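Local coordinates for acetyl-CoA hydrolase/transferase family protein (Porphyromonas gingivalis, PDB 2NVV) that probably hydrolyses acetyl-CoA or transfers CoA between acetate and another carboxylic acid, and binds zinc, at residues Ala356-Asn361 and Glu442-Cys447; Ser389-Pro394 and His417-Ile422. One frame throughout, in Å; residues are numbered along the deposited sequence.

Contact 1: residues Ala356-Asn361 and Glu442-Cys447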
loop_
_atom_site.group_PDB
_atom_site.type_symbol
_atom_site.label_atom_id
_atom_site.label_comp_id
_atom_site.label_asym_id
_atom_site.label_seq_id
_atom_site.Cartn_x
_atom_site.Cartn_y
_atom_site.Cartn_z
ATOM N N ALA A 356 -3.860 -3.141 17.477
ATOM C CA ALA A 356 -2.520 -3.006 16.918
ATOM C C ALA A 356 -1.617 -3.966 17.668
ATOM O O ALA A 356 -1.927 -4.340 18.797
ATOM C CB ALA A 356 -2.021 -1.575 17.102
ATOM N N ASP A 357 -0.523 -4.395 17.052
ATOM C CA ASP A 357 0.394 -5.275 17.764
ATOM C C ASP A 357 1.712 -4.556 18.002
ATOM O O ASP A 357 1.983 -3.507 17.414
ATOM C CB ASP A 357 0.616 -6.616 17.036
ATOM C CG ASP A 357 1.241 -6.463 15.666
ATOM O OD1 ASP A 357 2.147 -5.622 15.504
ATOM O OD2 ASP A 357 0.833 -7.214 14.751
ATOM N N ILE A 358 2.525 -5.123 18.879
ATOM C CA ILE A 358 3.807 -4.535 19.255
ATOM C C ILE A 358 4.826 -4.330 18.138
ATOM O O ILE A 358 5.890 -3.754 18.366
ATOM C CB ILE A 358 4.449 -5.363 20.407
ATOM C CG1 ILE A 358 4.471 -6.849 20.043
ATOM C CG2 ILE A 358 3.641 -5.157 21.700
ATOM C CD1 ILE A 358 5.078 -7.760 21.115
ATOM N N PHE A 359 4.516 -4.781 16.927
ATOM C CA PHE A 359 5.453 -4.596 15.836
ATOM C C PHE A 359 4.999 -3.552 14.821
ATOM O O PHE A 359 5.614 -3.385 13.759
ATOM C CB PHE A 359 5.737 -5.937 15.171
ATOM C CG PHE A 359 6.350 -6.929 16.103
ATOM C CD1 PHE A 359 5.610 -8.010 16.576
ATOM C CD2 PHE A 359 7.647 -6.739 16.582
ATOM C CE1 PHE A 359 6.154 -8.892 17.528
ATOM C CE2 PHE A 359 8.199 -7.608 17.528
ATOM C CZ PHE A 359 7.447 -8.687 18.004
ATOM N N GLY A 360 3.920 -2.846 15.159
ATOM C CA GLY A 360 3.410 -1.794 14.294
ATOM C C GLY A 360 2.388 -2.167 13.247
ATOM O O GLY A 360 2.114 -1.376 12.346
ATOM N N ASN A 361 1.826 -3.362 13.347
ATOM C CA ASN A 361 0.833 -3.811 12.383
ATOM C C ASN A 361 -0.536 -3.422 12.909
ATOM O O ASN A 361 -0.783 -3.492 14.113
ATOM C CB ASN A 361 0.944 -5.323 12.206
ATOM C CG ASN A 361 2.311 -5.739 11.723
ATOM O OD1 ASN A 361 2.634 -5.597 10.546
ATOM N ND2 ASN A 361 3.134 -6.231 12.639
ATOM N N GLU A 442 9.006 0.527 22.315
ATOM C CA GLU A 442 8.496 1.889 22.243
ATOM C C GLU A 442 6.974 1.854 22.382
ATOM O O GLU A 442 6.400 2.613 23.153
ATOM C CB GLU A 442 8.898 2.522 20.909
ATOM C CG GLU A 442 8.406 3.946 20.703
ATOM C CD GLU A 442 9.021 4.945 21.665
ATOM O OE1 GLU A 442 8.769 6.156 21.482
ATOM O OE2 GLU A 442 9.742 4.527 22.595
ATOM N N ILE A 443 6.323 0.962 21.642
ATOM C CA ILE A 443 4.869 0.835 21.698
ATOM C C ILE A 443 4.398 0.412 23.084
ATOM O O ILE A 443 3.368 0.865 23.567
ATOM C CB ILE A 443 4.346 -0.206 20.680
ATOM C CG1 ILE A 443 4.530 0.313 19.250
ATOM C CG2 ILE A 443 2.871 -0.507 20.948
ATOM C CD1 ILE A 443 4.114 -0.668 18.178
ATOM N N ILE A 444 5.148 -0.473 23.717
ATOM C CA ILE A 444 4.804 -0.961 25.045
ATOM C C ILE A 444 4.898 0.132 26.107
ATOM O O ILE A 444 3.976 0.336 26.887
ATOM C CB ILE A 444 5.731 -2.143 25.432
ATOM C CG1 ILE A 444 5.412 -3.346 24.543
ATOM C CG2 ILE A 444 5.553 -2.511 26.894
ATOM C CD1 ILE A 444 6.331 -4.519 24.737
ATOM N N ASP A 445 6.018 0.846 26.112
ATOM C CA ASP A 445 6.272 1.913 27.074
ATOM C C ASP A 445 5.427 3.175 26.898
ATOM O O ASP A 445 5.110 3.855 27.877
ATOM C CB ASP A 445 7.750 2.304 27.018
ATOM C CG ASP A 445 8.668 1.182 27.448
ATOM O OD1 ASP A 445 9.891 1.324 27.253
ATOM O OD2 ASP A 445 8.179 0.164 27.990
ATOM N N LYS A 446 5.056 3.490 25.660
ATOM C CA LYS A 446 4.303 4.710 25.383
ATOM C C LYS A 446 2.809 4.603 25.110
ATOM O O LYS A 446 2.053 5.491 25.495
ATOM C CB LYS A 446 4.948 5.448 24.206
ATOM C CG LYS A 446 6.444 5.733 24.345
ATOM C CD LYS A 446 6.791 6.446 25.659
ATOM C CE LYS A 446 7.848 7.542 25.434
ATOM N NZ LYS A 446 9.072 7.084 24.729
ATOM N N CYS A 447 2.380 3.529 24.455
ATOM C CA CYS A 447 0.972 3.370 24.093
ATOM C C CYS A 447 0.139 2.345 24.851
ATOM O O CYS A 447 -1.033 2.578 25.144
ATOM C CB CYS A 447 0.879 3.073 22.595
ATOM S SG CYS A 447 1.670 4.330 21.544
#
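The chain leaves strand 355-357 through a type I beta turn from D357 to G360, closed by a G360 N to D357 O hydrogen bond of 3.0 Å, and the turn comes up against helix 436-446 where the CA atoms of I358 and I443 are 6.0 Å apart. I443 points toward the turn, and its extended chain (chi2 177°) delivers the single methyl CD1 onto the turn backbone. That methyl lies 3.6 Å from both D357 O and I358 O, and G360 N is about as near. One residue on, I444 CG1 packs against the CG2 branch of I358 at 3.8 Å, the two side chains crossing at a slant, while the other branch of I358 turns back within its own segment to lie over one face of the F359 ring, near its rim.

The turn is stiffened from its other side by D357. Its OD1 takes three hydrogen bonds: from F359 N at 2.9 Å, which makes an Asx turn, from N361 N above the carboxylate plane, and from N361 ND2 on the syn lone pair. OD2 is held by V409 N, and helix 453-459 packs on I358 and I444. No hydrogen bond joins residues 356-361 to 442-447, though R439, earlier in the same helix, bonds to F359 O. With D357 O and OD1 bonded locally, the contact is van der Waals, a methyl on backbone and an isoleucine pair.

Contact 2: residues Ser389-Pro394 and His417-Ile422. With ZN (zinc ion), chain G.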
loop_
_atom_site.group_PDB
_atom_site.type_symbol
_atom_site.label_atom_id
_atom_site.label_comp_id
_atom_site.label_asym_id
_atom_site.label_seq_id
_atom_site.Cartn_x
_atom_site.Cartn_y
_atom_site.Cartn_z
ATOM N N SER A 389 2.235 8.580 8.583
ATOM C CA SER A 389 0.954 7.954 8.892
ATOM C C SER A 389 0.816 7.746 10.389
ATOM O O SER A 389 1.728 7.245 11.040
ATOM C CB SER A 389 0.810 6.615 8.174
ATOM O OG SER A 389 1.729 5.678 8.697
ATOM N N ILE A 390 -0.335 8.135 10.921
ATOM C CA ILE A 390 -0.604 8.011 12.343
ATOM C C ILE A 390 -1.841 7.164 12.616
ATOM O O ILE A 390 -2.844 7.241 11.907
ATOM C CB ILE A 390 -0.832 9.397 12.981
ATOM C CG1 ILE A 390 0.370 10.300 12.711
ATOM C CG2 ILE A 390 -1.085 9.247 14.477
ATOM C CD1 ILE A 390 0.131 11.751 13.073
ATOM N N PHE A 391 -1.760 6.346 13.651
ATOM C CA PHE A 391 -2.881 5.518 14.038
ATOM C C PHE A 391 -3.178 5.768 15.510
ATOM O O PHE A 391 -2.283 5.736 16.361
ATOM C CB PHE A 391 -2.568 4.051 13.774
ATOM C CG PHE A 391 -2.857 3.629 12.367
ATOM C CD1 PHE A 391 -4.169 3.342 11.971
ATOM C CD2 PHE A 391 -1.835 3.544 11.425
ATOM C CE1 PHE A 391 -4.461 2.973 10.651
ATOM C CE2 PHE A 391 -2.113 3.178 10.103
ATOM C CZ PHE A 391 -3.434 2.891 9.715
ATOM N N THR A 392 -4.443 6.056 15.791
ATOM C CA THR A 392 -4.896 6.325 17.146
ATOM C C THR A 392 -5.820 5.226 17.625
ATOM O O THR A 392 -6.436 4.534 16.826
ATOM C CB THR A 392 -5.670 7.624 17.210
ATOM O OG1 THR A 392 -6.741 7.548 16.273
ATOM C CG2 THR A 392 -4.780 8.803 16.875
ATOM N N THR A 393 -5.919 5.085 18.941
ATOM C CA THR A 393 -6.781 4.073 19.541
ATOM C C THR A 393 -6.683 4.064 21.062
ATOM O O THR A 393 -5.583 4.144 21.632
ATOM C CB THR A 393 -6.414 2.644 19.088
ATOM O OG1 THR A 393 -7.217 1.700 19.800
ATOM C CG2 THR A 393 -4.946 2.335 19.392
ATOM N N PRO A 394 -7.834 3.997 21.748
ATOM C CA PRO A 394 -7.756 3.959 23.205
ATOM C C PRO A 394 -6.974 2.685 23.499
ATOM O O PRO A 394 -7.066 1.725 22.745
ATOM C CB PRO A 394 -9.226 3.888 23.624
ATOM C CG PRO A 394 -9.911 3.274 22.429
ATOM C CD PRO A 394 -9.234 3.977 21.290
ATOM N N HIS A 417 5.634 -1.789 7.561
ATOM C CA HIS A 417 6.275 -0.955 6.549
ATOM C C HIS A 417 5.472 0.288 6.209
ATOM O O HIS A 417 5.970 1.187 5.543
ATOM C CB HIS A 417 6.484 -1.762 5.266
ATOM C CG HIS A 417 7.152 -3.079 5.491
ATOM N ND1 HIS A 417 8.477 -3.188 5.858
ATOM C CD2 HIS A 417 6.665 -4.342 5.463
ATOM C CE1 HIS A 417 8.777 -4.459 6.051
ATOM N NE2 HIS A 417 7.694 -5.180 5.818
ATOM N N SER A 418 4.230 0.339 6.671
ATOM C CA SER A 418 3.374 1.467 6.361
ATOM C C SER A 418 2.981 2.304 7.561
ATOM O O SER A 418 2.735 3.496 7.425
ATOM C CB SER A 418 2.109 0.970 5.648
ATOM O OG SER A 418 2.418 0.356 4.410
ATOM N N VAL A 419 2.912 1.684 8.731
ATOM C CA VAL A 419 2.535 2.397 9.946
ATOM C C VAL A 419 3.754 3.111 10.538
ATOM O O VAL A 419 4.719 2.473 10.963
ATOM C CB VAL A 419 1.947 1.420 10.978
ATOM C CG1 VAL A 419 1.374 2.191 12.142
ATOM C CG2 VAL A 419 0.881 0.554 10.323
ATOM N N LYS A 420 3.702 4.437 10.572
ATOM C CA LYS A 420 4.818 5.231 11.088
ATOM C C LYS A 420 4.707 5.669 12.541
ATOM O O LYS A 420 5.715 5.732 13.253
ATOM C CB LYS A 420 5.016 6.471 10.217
ATOM C CG LYS A 420 5.114 6.169 8.726
ATOM C CD LYS A 420 6.186 5.143 8.429
ATOM C CE LYS A 420 6.250 4.815 6.945
ATOM N NZ LYS A 420 7.334 3.839 6.669
ATOM N N VAL A 421 3.491 5.975 12.982
ATOM C CA VAL A 421 3.279 6.426 14.351
ATOM C C VAL A 421 1.981 5.896 14.945
ATOM O O VAL A 421 0.968 5.802 14.249
ATOM C CB VAL A 421 3.223 7.956 14.412
ATOM C CG1 VAL A 421 3.107 8.418 15.844
ATOM C CG2 VAL A 421 4.452 8.544 13.737
ATOM N N ILE A 422 2.019 5.548 16.230
ATOM C CA ILE A 422 0.838 5.055 16.935
ATOM C C ILE A 422 0.645 5.916 18.189
ATOM O O ILE A 422 1.606 6.247 18.888
ATOM C CB ILE A 422 0.994 3.579 17.342
ATOM C CG1 ILE A 422 1.220 2.715 16.103
ATOM C CG2 ILE A 422 -0.252 3.105 18.051
ATOM C CD1 ILE A 422 1.399 1.240 16.408
HETATM ZN ZN ZN G . 7.377 -7.050 6.635
HETATM O O HOH W 1 5.040 -6.652 7.029
#
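Two neighbouring parallel strands of the mixed five-stranded sheet, 389-392 and 421-424, meet here, the second following closely on the zinc ligand H417. I390 pairs with V421 and F391 with I422. V421 N donates to S389 O at 2.9 Å, and V421 O receives F391 N at 2.8 Å, so the backbone of V421 is held on both sides of I390. CA-H...O contacts from I390 to V421 O and from I422 to F391 O supplement these bonds.

Ahead of the paired residues, the S389 hydroxyl does the joining. A chi1 of 68° tucks OG in over its own backbone, facing the incoming loop: it donates to S418 O at 2.7 Å, in the carbonyl plane on a lone pair, and accepts from K420 N at 3.0 Å. A side chain thus extends the strand pairing into the 418-420 loop.

As befits parallel strands in register, I390 and V421 share one face of the sheet, lying side by side, and F391 and I422 share the other. On that second face V419 CG1 approaches F391 CD2 to 3.6 Å, the two side chains crossing at about a right angle, with I362 packed beside them. K420, at the end of the loop, folds its NZ back to H417 O, above the carbonyl plane, and H417 NE2 binds zinc at 2.1 Å. E416 of the same chain and H411 and D413 of the second subunit complete the protein ligands, placing this metal at the dimer interface.

Overall arrangement
From the N terminus, the chain passes the turn at 356-361, runs through 389-394, comes back alongside it at 417-422 and reaches 442-447 last. Contact 2 therefore closes a short loop, carrying zinc ligands, nested inside the longer loop closed by contact 1; the two do not cross. Contact 1 joins the end of strand 355-357, in the four-stranded sheet, to helix 436-446, whereas contact 2 lies within the five-stranded sheet. Their centres are about 9 Å apart, and they touch where I443 CD1 meets I422 CD1 at 3.8 Å. Here turn, helix and sheet meet within the C-terminal family region, G360 also packing on V419 and I422.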